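Local coordinates for protein membrane-bound lytic murein transglycosylase (PDB 2PNW) that probably cleaves the glycan strands of peptidoglycan as a lytic murein transglycosylase of the MltA family, at residues A[179-191]-A[248-261]. Numbering follows the deposited sequence.
Sequences SKVDLFFVHVQGA and VDGVLWHNRSYIFF
The imidazole of His187 is the main bump on helix 180-189, and it fills the hollow formed by Tyr258, Ile259 and Phe261. Its CE1 edge points at the centre of one face of the Tyr258 ring, a T-shaped pair. Phe261 in turn sets its CE2 edge against a face of the imidazole, 3.8 Å from His187 CD2, so the histidine gives an edge to one ring and a face to the other. A water 2.8 Å from His187 NE2 also hydrogen-bonds Tyr258 OH, joining the two rings. Within the MltA-specific insert domain, the helix lies across strand 259-261 at 86°, but runs within 7° of parallel to helix 248-252, the short-segment axes 11.7 Å apart. Between the helices, Leu252 CD2 sits over the middle of the Phe184 ring, 3.8 Å from its centroid, a CH-pi contact. Phe184 holds CG anti to its backbone N (chi1 -173°), which carries the far rim on to Asn255, whose amide plane stands nearly perpendicular to the ring; Asn255 OD1 bonds Ser215 N. At the helix start, Lys180, extended beyond CG, passes its CE by Val248 CG1, and its NZ makes a 2.7 Å salt bridge to Asp249 OD1, on the syn side but tilted well out of the carboxylate plane.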
ATOM      1  N   SER A 179      -2.180  -0.533  22.464  1.00 19.75           N
ATOM      2  CA  SER A 179      -3.514  -0.435  21.842  1.00 19.39           C
ATOM      3  C   SER A 179      -3.716  -1.514  20.776  1.00 19.89           C
ATOM      4  O   SER A 179      -3.015  -1.514  19.756  1.00 18.75           O
ATOM      5  CB  SER A 179      -3.719   0.942  21.230  1.00 19.88           C
ATOM      6  OG  SER A 179      -4.882   0.974  20.405  1.00 20.67           O
ATOM      7  N   LYS A 180      -4.681  -2.410  20.978  1.00 18.93           N
ATOM      8  CA  LYS A 180      -4.933  -3.429  19.946  1.00 19.61           C
ATOM      9  C   LYS A 180      -5.511  -2.833  18.665  1.00 18.04           C
ATOM     10  O   LYS A 180      -5.200  -3.309  17.564  1.00 18.28           O
ATOM     11  CB  LYS A 180      -5.723  -4.657  20.474  1.00 20.13           C
ATOM     12  CG  LYS A 180      -7.184  -4.480  20.733  1.00 23.98           C
ATOM     13  CD  LYS A 180      -7.725  -5.742  21.425  1.00 21.20           C
ATOM     14  CE  LYS A 180      -8.929  -5.436  22.281  1.00 25.28           C
ATOM     15  NZ  LYS A 180      -9.368  -6.687  22.998  1.00 20.46           N
ATOM     16  N   VAL A 181      -6.319  -1.770  18.783  1.00 17.36           N
ATOM     17  CA  VAL A 181      -6.885  -1.158  17.597  1.00 17.19           C
ATOM     18  C   VAL A 181      -5.816  -0.408  16.791  1.00 16.98           C
ATOM     19  O   VAL A 181      -5.794  -0.474  15.556  1.00 16.55           O
ATOM     20  CB  VAL A 181      -8.109  -0.267  17.914  1.00 18.24           C
ATOM     21  CG1 VAL A 181      -8.545   0.476  16.650  1.00 16.87           C
ATOM     22  CG2 VAL A 181      -9.262  -1.171  18.423  1.00 17.75           C
ATOM     23  N   ASP A 182      -4.917   0.291  17.488  1.00 16.85           N
ATOM     24  CA  ASP A 182      -3.882   1.035  16.786  1.00 16.17           C
ATOM     25  C   ASP A 182      -2.992   0.026  16.050  1.00 15.02           C
ATOM     26  O   ASP A 182      -2.609   0.265  14.891  1.00 14.37           O
ATOM     27  CB  ASP A 182      -3.044   1.881  17.754  1.00 16.95           C
ATOM     28  CG  ASP A 182      -3.769   3.170  18.219  1.00 20.74           C
ATOM     29  OD1 ASP A 182      -4.810   3.514  17.649  1.00 25.92           O
ATOM     30  OD2 ASP A 182      -3.281   3.831  19.161  1.00 23.80           O
ATOM     31  N   LEU A 183      -2.664  -1.085  16.711  1.00 14.06           N
ATOM     32  CA  LEU A 183      -1.860  -2.122  16.052  1.00 14.17           C
ATOM     33  C   LEU A 183      -2.599  -2.757  14.864  1.00 14.94           C
ATOM     34  O   LEU A 183      -2.003  -3.029  13.808  1.00 14.40           O
ATOM     35  CB  LEU A 183      -1.430  -3.182  17.060  1.00 14.43           C
ATOM     36  CG  LEU A 183      -0.661  -4.368  16.473  1.00 15.39           C
ATOM     37  CD1 LEU A 183       0.613  -3.917  15.723  1.00 16.88           C
ATOM     38  CD2 LEU A 183      -0.329  -5.305  17.616  1.00 17.39           C
ATOM     39  N   PHE A 184      -3.898  -3.040  15.034  1.00 14.78           N
ATOM     40  CA  PHE A 184      -4.704  -3.503  13.895  1.00 14.53           C
ATOM     41  C   PHE A 184      -4.582  -2.594  12.681  1.00 15.16           C
ATOM     42  O   PHE A 184      -4.364  -3.064  11.544  1.00 14.85           O
ATOM     43  CB  PHE A 184      -6.200  -3.704  14.302  1.00 14.40           C
ATOM     44  CG  PHE A 184      -7.038  -4.342  13.208  1.00 12.82           C
ATOM     45  CD1 PHE A 184      -7.163  -5.727  13.132  1.00 12.96           C
ATOM     46  CD2 PHE A 184      -7.660  -3.557  12.241  1.00 13.85           C
ATOM     47  CE1 PHE A 184      -7.961  -6.329  12.140  1.00 14.01           C
ATOM     48  CE2 PHE A 184      -8.449  -4.150  11.225  1.00 14.11           C
ATOM     49  CZ  PHE A 184      -8.579  -5.555  11.182  1.00 14.01           C
ATOM     50  N   PHE A 185      -4.735  -1.286  12.882  1.00 16.10           N
ATOM     51  CA  PHE A 185      -4.610  -0.361  11.759  1.00 16.85           C
ATOM     52  C   PHE A 185      -3.201  -0.307  11.140  1.00 16.15           C
ATOM     53  O   PHE A 185      -3.068  -0.057   9.953  1.00 16.60           O
ATOM     54  CB  PHE A 185      -5.088   1.027  12.152  1.00 18.51           C
ATOM     55  CG  PHE A 185      -6.579   1.194  12.008  1.00 21.66           C
ATOM     56  CD1 PHE A 185      -7.117   1.722  10.835  1.00 25.93           C
ATOM     57  CD2 PHE A 185      -7.441   0.790  13.026  1.00 22.92           C
ATOM     58  CE1 PHE A 185      -8.501   1.869  10.681  1.00 27.72           C
ATOM     59  CE2 PHE A 185      -8.829   0.933  12.889  1.00 24.76           C
ATOM     60  CZ  PHE A 185      -9.362   1.486  11.733  1.00 24.08           C
ATOM     61  N   VAL A 186      -2.179  -0.541  11.949  1.00 15.64           N
ATOM     62  CA  VAL A 186      -0.810  -0.762  11.416  1.00 15.36           C
ATOM     63  C   VAL A 186      -0.750  -2.003  10.487  1.00 15.26           C
ATOM     64  O   VAL A 186      -0.155  -1.953   9.414  1.00 16.02           O
ATOM     65  CB  VAL A 186       0.207  -0.850  12.579  1.00 15.23           C
ATOM     66  CG1 VAL A 186       1.565  -1.428  12.109  1.00 13.99           C
ATOM     67  CG2 VAL A 186       0.354   0.552  13.218  1.00 15.08           C
ATOM     68  N   HIS A 187      -1.380  -3.108  10.872  1.00 14.83           N
ATOM     69  CA  HIS A 187      -1.499  -4.253   9.948  1.00 15.08           C
ATOM     70  C   HIS A 187      -2.151  -3.828   8.639  1.00 15.94           C
ATOM     71  O   HIS A 187      -1.699  -4.234   7.573  1.00 16.19           O
ATOM     72  CB  HIS A 187      -2.326  -5.394  10.569  1.00 14.96           C
ATOM     73  CG  HIS A 187      -1.589  -6.192  11.615  1.00 13.92           C
ATOM     74  ND1 HIS A 187      -1.542  -7.570  11.589  1.00 15.01           N
ATOM     75  CD2 HIS A 187      -0.852  -5.809  12.692  1.00 12.41           C
ATOM     76  CE1 HIS A 187      -0.826  -8.005  12.614  1.00 13.96           C
ATOM     77  NE2 HIS A 187      -0.404  -6.958  13.303  1.00 13.90           N
ATOM     78  N   VAL A 188      -3.211  -3.015   8.715  1.00 15.59           N
ATOM     79  CA  VAL A 188      -3.926  -2.580   7.512  1.00 15.70           C
ATOM     80  C   VAL A 188      -3.049  -1.693   6.628  1.00 16.20           C
ATOM     81  O   VAL A 188      -3.021  -1.865   5.388  1.00 16.60           O
ATOM     82  CB  VAL A 188      -5.249  -1.841   7.884  1.00 16.00           C
ATOM     83  CG1 VAL A 188      -5.984  -1.341   6.641  1.00 17.98           C
ATOM     84  CG2 VAL A 188      -6.162  -2.783   8.678  1.00 16.30           C
ATOM     85  N   GLN A 189      -2.333  -0.746   7.241  1.00 16.36           N
ATOM     86  CA  GLN A 189      -1.464   0.155   6.452  1.00 16.88           C
ATOM     87  C   GLN A 189      -0.250  -0.608   5.879  1.00 17.38           C
ATOM     88  O   GLN A 189       0.215  -0.299   4.758  1.00 18.41           O
ATOM     89  CB  GLN A 189      -0.961   1.344   7.283  1.00 16.64           C
ATOM     90  CG  GLN A 189      -2.035   2.224   7.968  1.00 16.46           C
ATOM     91  CD  GLN A 189      -3.271   2.437   7.141  1.00 19.59           C
ATOM     92  OE1 GLN A 189      -3.251   3.141   6.140  1.00 20.58           O
ATOM     93  NE2 GLN A 189      -4.379   1.829   7.568  1.00 22.28           N
ATOM     94  N   GLY A 190       0.290  -1.538   6.669  1.00 16.13           N
ATOM     95  CA  GLY A 190       1.430  -2.374   6.231  1.00 16.50           C
ATOM     96  C   GLY A 190       2.793  -1.839   6.666  1.00 16.76           C
ATOM     97  O   GLY A 190       3.800  -2.404   6.289  1.00 16.72           O
ATOM     98  N   ALA A 191       2.825  -0.769   7.472  1.00 15.54           N
ATOM     99  CA  ALA A 191       4.093  -0.218   7.966  1.00 16.34           C
ATOM    100  C   ALA A 191       3.821   0.665   9.168  1.00 16.64           C
ATOM    101  O   ALA A 191       2.677   1.103   9.369  1.00 16.63           O
ATOM    102  CB  ALA A 191       4.768   0.602   6.868  1.00 15.96           C
ATOM    103  N   VAL A 248     -14.846  -5.638  20.326  1.00 16.23           N
ATOM    104  CA  VAL A 248     -13.702  -5.351  19.458  1.00 16.46           C
ATOM    105  C   VAL A 248     -13.091  -6.634  18.901  1.00 15.73           C
ATOM    106  O   VAL A 248     -12.923  -6.730  17.689  1.00 16.93           O
ATOM    107  CB  VAL A 248     -12.661  -4.455  20.168  1.00 15.80           C
ATOM    108  CG1 VAL A 248     -11.318  -4.465  19.391  1.00 16.91           C
ATOM    109  CG2 VAL A 248     -13.218  -3.062  20.275  1.00 14.75           C
ATOM    110  N   ASP A 249     -12.782  -7.613  19.754  1.00 15.62           N
ATOM    111  CA  ASP A 249     -12.125  -8.845  19.260  1.00 16.62           C
ATOM    112  C   ASP A 249     -12.926  -9.529  18.171  1.00 17.36           C
ATOM    113  O   ASP A 249     -12.362  -9.959  17.165  1.00 17.02           O
ATOM    114  CB  ASP A 249     -11.810  -9.853  20.387  1.00 16.87           C
ATOM    115  CG  ASP A 249     -10.744  -9.366  21.330  1.00 19.50           C
ATOM    116  OD1 ASP A 249      -9.994  -8.423  20.986  1.00 22.26           O
ATOM    117  OD2 ASP A 249     -10.641  -9.940  22.438  1.00 24.16           O
ATOM    118  N   GLY A 250     -14.244  -9.653  18.354  1.00 17.09           N
ATOM    119  CA  GLY A 250     -15.079 -10.341  17.351  1.00 16.84           C
ATOM    120  C   GLY A 250     -14.999  -9.692  15.987  1.00 17.10           C
ATOM    121  O   GLY A 250     -14.981 -10.374  14.955  1.00 17.01           O
ATOM    122  N   VAL A 251     -14.944  -8.359  15.986  1.00 15.49           N
ATOM    123  CA  VAL A 251     -14.874  -7.590  14.768  1.00 15.95           C
ATOM    124  C   VAL A 251     -13.464  -7.701  14.153  1.00 14.99           C
ATOM    125  O   VAL A 251     -13.337  -7.957  12.977  1.00 14.55           O
ATOM    126  CB  VAL A 251     -15.255  -6.114  15.025  1.00 16.12           C
ATOM    127  CG1 VAL A 251     -14.961  -5.235  13.784  1.00 17.13           C
ATOM    128  CG2 VAL A 251     -16.767  -6.011  15.424  1.00 17.36           C
ATOM    129  N   LEU A 252     -12.421  -7.457  14.943  1.00 15.11           N
ATOM    130  CA  LEU A 252     -11.052  -7.538  14.373  1.00 14.74           C
ATOM    131  C   LEU A 252     -10.783  -8.932  13.822  1.00 14.23           C
ATOM    132  O   LEU A 252     -10.146  -9.089  12.779  1.00 14.08           O
ATOM    133  CB  LEU A 252     -10.008  -7.219  15.441  1.00 14.94           C
ATOM    134  CG  LEU A 252     -10.144  -5.802  16.030  1.00 14.27           C
ATOM    135  CD1 LEU A 252      -8.868  -5.455  16.836  1.00 16.27           C
ATOM    136  CD2 LEU A 252     -10.448  -4.743  14.929  1.00 15.27           C
ATOM    137  N   TRP A 253     -11.274  -9.950  14.521  1.00 14.73           N
ATOM    138  CA  TRP A 253     -10.965 -11.344  14.146  1.00 14.78           C
ATOM    139  C   TRP A 253     -11.707 -11.837  12.892  1.00 15.47           C
ATOM    140  O   TRP A 253     -11.366 -12.895  12.324  1.00 15.61           O
ATOM    141  CB  TRP A 253     -11.208 -12.265  15.351  1.00 15.38           C
ATOM    142  CG  TRP A 253     -10.224 -12.072  16.489  1.00 14.99           C
ATOM    143  CD1 TRP A 253      -8.995 -11.472  16.427  1.00 15.13           C
ATOM    144  CD2 TRP A 253     -10.376 -12.525  17.838  1.00 15.21           C
ATOM    145  NE1 TRP A 253      -8.391 -11.491  17.655  1.00 16.14           N
ATOM    146  CE2 TRP A 253      -9.207 -12.157  18.537  1.00 16.85           C
ATOM    147  CE3 TRP A 253     -11.394 -13.218  18.533  1.00 16.61           C
ATOM    148  CZ2 TRP A 253      -9.020 -12.450  19.895  1.00 16.59           C
ATOM    149  CZ3 TRP A 253     -11.204 -13.515  19.876  1.00 16.17           C
ATOM    150  CH2 TRP A 253     -10.024 -13.131  20.549  1.00 16.86           C
ATOM    151  N   HIS A 254     -12.702 -11.056  12.444  1.00 15.16           N
ATOM    152  CA  HIS A 254     -13.337 -11.237  11.122  1.00 14.45           C
ATOM    153  C   HIS A 254     -12.273 -11.120  10.039  1.00 14.31           C
ATOM    154  O   HIS A 254     -12.371 -11.748   8.992  1.00 15.46           O
ATOM    155  CB  HIS A 254     -14.400 -10.155  10.906  1.00 14.35           C
ATOM    156  CG  HIS A 254     -14.988 -10.132   9.530  1.00 14.54           C
ATOM    157  ND1 HIS A 254     -15.786 -11.147   9.049  1.00 15.99           N
ATOM    158  CD2 HIS A 254     -14.969  -9.178   8.571  1.00 15.78           C
ATOM    159  CE1 HIS A 254     -16.206 -10.836   7.833  1.00 15.73           C
ATOM    160  NE2 HIS A 254     -15.714  -9.645   7.515  1.00 15.32           N
ATOM    161  N   ASN A 255     -11.267 -10.285  10.286  1.00 14.16           N
ATOM    162  CA  ASN A 255     -10.095 -10.230   9.386  1.00 14.12           C
ATOM    163  C   ASN A 255      -9.097 -11.309   9.789  1.00 14.08           C
ATOM    164  O   ASN A 255      -8.284 -11.131  10.702  1.00 14.67           O
ATOM    165  CB  ASN A 255      -9.419  -8.847   9.415  1.00 14.02           C
ATOM    166  CG  ASN A 255      -8.169  -8.818   8.529  1.00 14.70           C
ATOM    167  OD1 ASN A 255      -8.140  -9.488   7.495  1.00 13.52           O
ATOM    168  ND2 ASN A 255      -7.142  -8.086   8.947  1.00 14.73           N
ATOM    169  N   ARG A 256      -9.181 -12.459   9.136  1.00 12.53           N
ATOM    170  CA  ARG A 256      -8.347 -13.601   9.510  1.00 12.44           C
ATOM    171  C   ARG A 256      -6.877 -13.406   9.108  1.00 12.81           C
ATOM    172  O   ARG A 256      -5.998 -14.059   9.675  1.00 12.39           O
ATOM    173  CB  ARG A 256      -8.868 -14.866   8.812  1.00 12.88           C
ATOM    174  CG  ARG A 256     -10.197 -15.318   9.399  1.00 12.56           C
ATOM    175  CD  ARG A 256     -10.623 -16.621   8.710  1.00 19.06           C
ATOM    176  NE  ARG A 256      -9.873 -17.763   9.178  1.00 21.62           N
ATOM    177  CZ  ARG A 256      -9.550 -18.834   8.432  1.00 20.31           C
ATOM    178  NH1 ARG A 256      -9.827 -18.898   7.137  1.00 19.91           N
ATOM    179  NH2 ARG A 256      -8.891 -19.818   9.011  1.00 19.85           N
ATOM    180  N   SER A 257      -6.639 -12.547   8.126  1.00 12.24           N
ATOM    181  CA  SER A 257      -5.263 -12.224   7.703  1.00 13.51           C
ATOM    182  C   SER A 257      -4.497 -11.624   8.873  1.00 14.31           C
ATOM    183  O   SER A 257      -5.074 -10.888   9.679  1.00 14.05           O
ATOM    184  CB  SER A 257      -5.295 -11.188   6.575  1.00 14.67           C
ATOM    185  OG  SER A 257      -3.978 -10.681   6.343  1.00 14.38           O
ATOM    186  N   TYR A 258      -3.194 -11.928   8.969  1.00 13.99           N
ATOM    187  CA  TYR A 258      -2.351 -11.351  10.028  1.00 13.71           C
ATOM    188  C   TYR A 258      -1.011 -11.032   9.387  1.00 13.67           C
ATOM    189  O   TYR A 258      -0.457 -11.874   8.660  1.00 13.43           O
ATOM    190  CB  TYR A 258      -2.146 -12.374  11.150  1.00 14.07           C
ATOM    191  CG  TYR A 258      -1.493 -11.825  12.424  1.00 14.79           C
ATOM    192  CD1 TYR A 258      -2.274 -11.387  13.493  1.00 15.59           C
ATOM    193  CD2 TYR A 258      -0.103 -11.747  12.551  1.00 14.99           C
ATOM    194  CE1 TYR A 258      -1.677 -10.864  14.683  1.00 15.47           C
ATOM    195  CE2 TYR A 258       0.499 -11.239  13.725  1.00 15.73           C
ATOM    196  CZ  TYR A 258      -0.302 -10.823  14.791  1.00 17.36           C
ATOM    197  OH  TYR A 258       0.279 -10.334  15.955  1.00 17.93           O
ATOM    198  N   ILE A 259      -0.525  -9.824   9.652  1.00 14.11           N
ATOM    199  CA  ILE A 259       0.697  -9.303   9.025  1.00 13.98           C
ATOM    200  C   ILE A 259       1.906  -9.510   9.933  1.00 14.69           C
ATOM    201  O   ILE A 259       1.854  -9.225  11.143  1.00 14.37           O
ATOM    202  CB  ILE A 259       0.566  -7.789   8.655  1.00 14.21           C
ATOM    203  CG1 ILE A 259      -0.653  -7.541   7.754  1.00 13.81           C
ATOM    204  CG2 ILE A 259       1.920  -7.255   8.004  1.00 13.62           C
ATOM    205  CD1 ILE A 259      -0.756  -8.511   6.515  1.00 13.65           C
ATOM    206  N   PHE A 260       2.982 -10.053   9.358  1.00 13.61           N
ATOM    207  CA  PHE A 260       4.279 -10.129  10.072  1.00 13.94           C
ATOM    208  C   PHE A 260       5.224  -9.100   9.470  1.00 13.42           C
ATOM    209  O   PHE A 260       5.124  -8.782   8.292  1.00 14.58           O
ATOM    210  CB  PHE A 260       4.888 -11.538   9.966  1.00 14.03           C
ATOM    211  CG  PHE A 260       4.024 -12.591  10.587  1.00 14.88           C
ATOM    212  CD1 PHE A 260       4.007 -12.741  11.971  1.00 13.16           C
ATOM    213  CD2 PHE A 260       3.185 -13.378   9.809  1.00 15.21           C
ATOM    214  CE1 PHE A 260       3.200 -13.706  12.569  1.00 15.72           C
ATOM    215  CE2 PHE A 260       2.373 -14.357  10.411  1.00 16.08           C
ATOM    216  CZ  PHE A 260       2.380 -14.492  11.797  1.00 13.81           C
ATOM    217  N   PHE A 261       6.086  -8.536  10.316  1.00 14.42           N
ATOM    218  CA  PHE A 261       6.866  -7.352   9.967  1.00 14.30           C
ATOM    219  C   PHE A 261       8.354  -7.653  10.067  1.00 15.89           C
ATOM    220  O   PHE A 261       8.776  -8.633  10.706  1.00 15.69           O
ATOM    221  CB  PHE A 261       6.507  -6.172  10.929  1.00 14.40           C
ATOM    222  CG  PHE A 261       5.095  -5.673  10.777  1.00 14.23           C
ATOM    223  CD1 PHE A 261       4.795  -4.658   9.889  1.00 15.60           C
ATOM    224  CD2 PHE A 261       4.061  -6.240  11.532  1.00 16.50           C
ATOM    225  CE1 PHE A 261       3.459  -4.178   9.729  1.00 15.04           C
ATOM    226  CE2 PHE A 261       2.744  -5.789  11.377  1.00 15.93           C
ATOM    227  CZ  PHE A 261       2.440  -4.762  10.481  1.00 13.87           C
TER
HETATM  228  O   HOH W   1       1.353  -7.866  15.297  1.00 21.51           O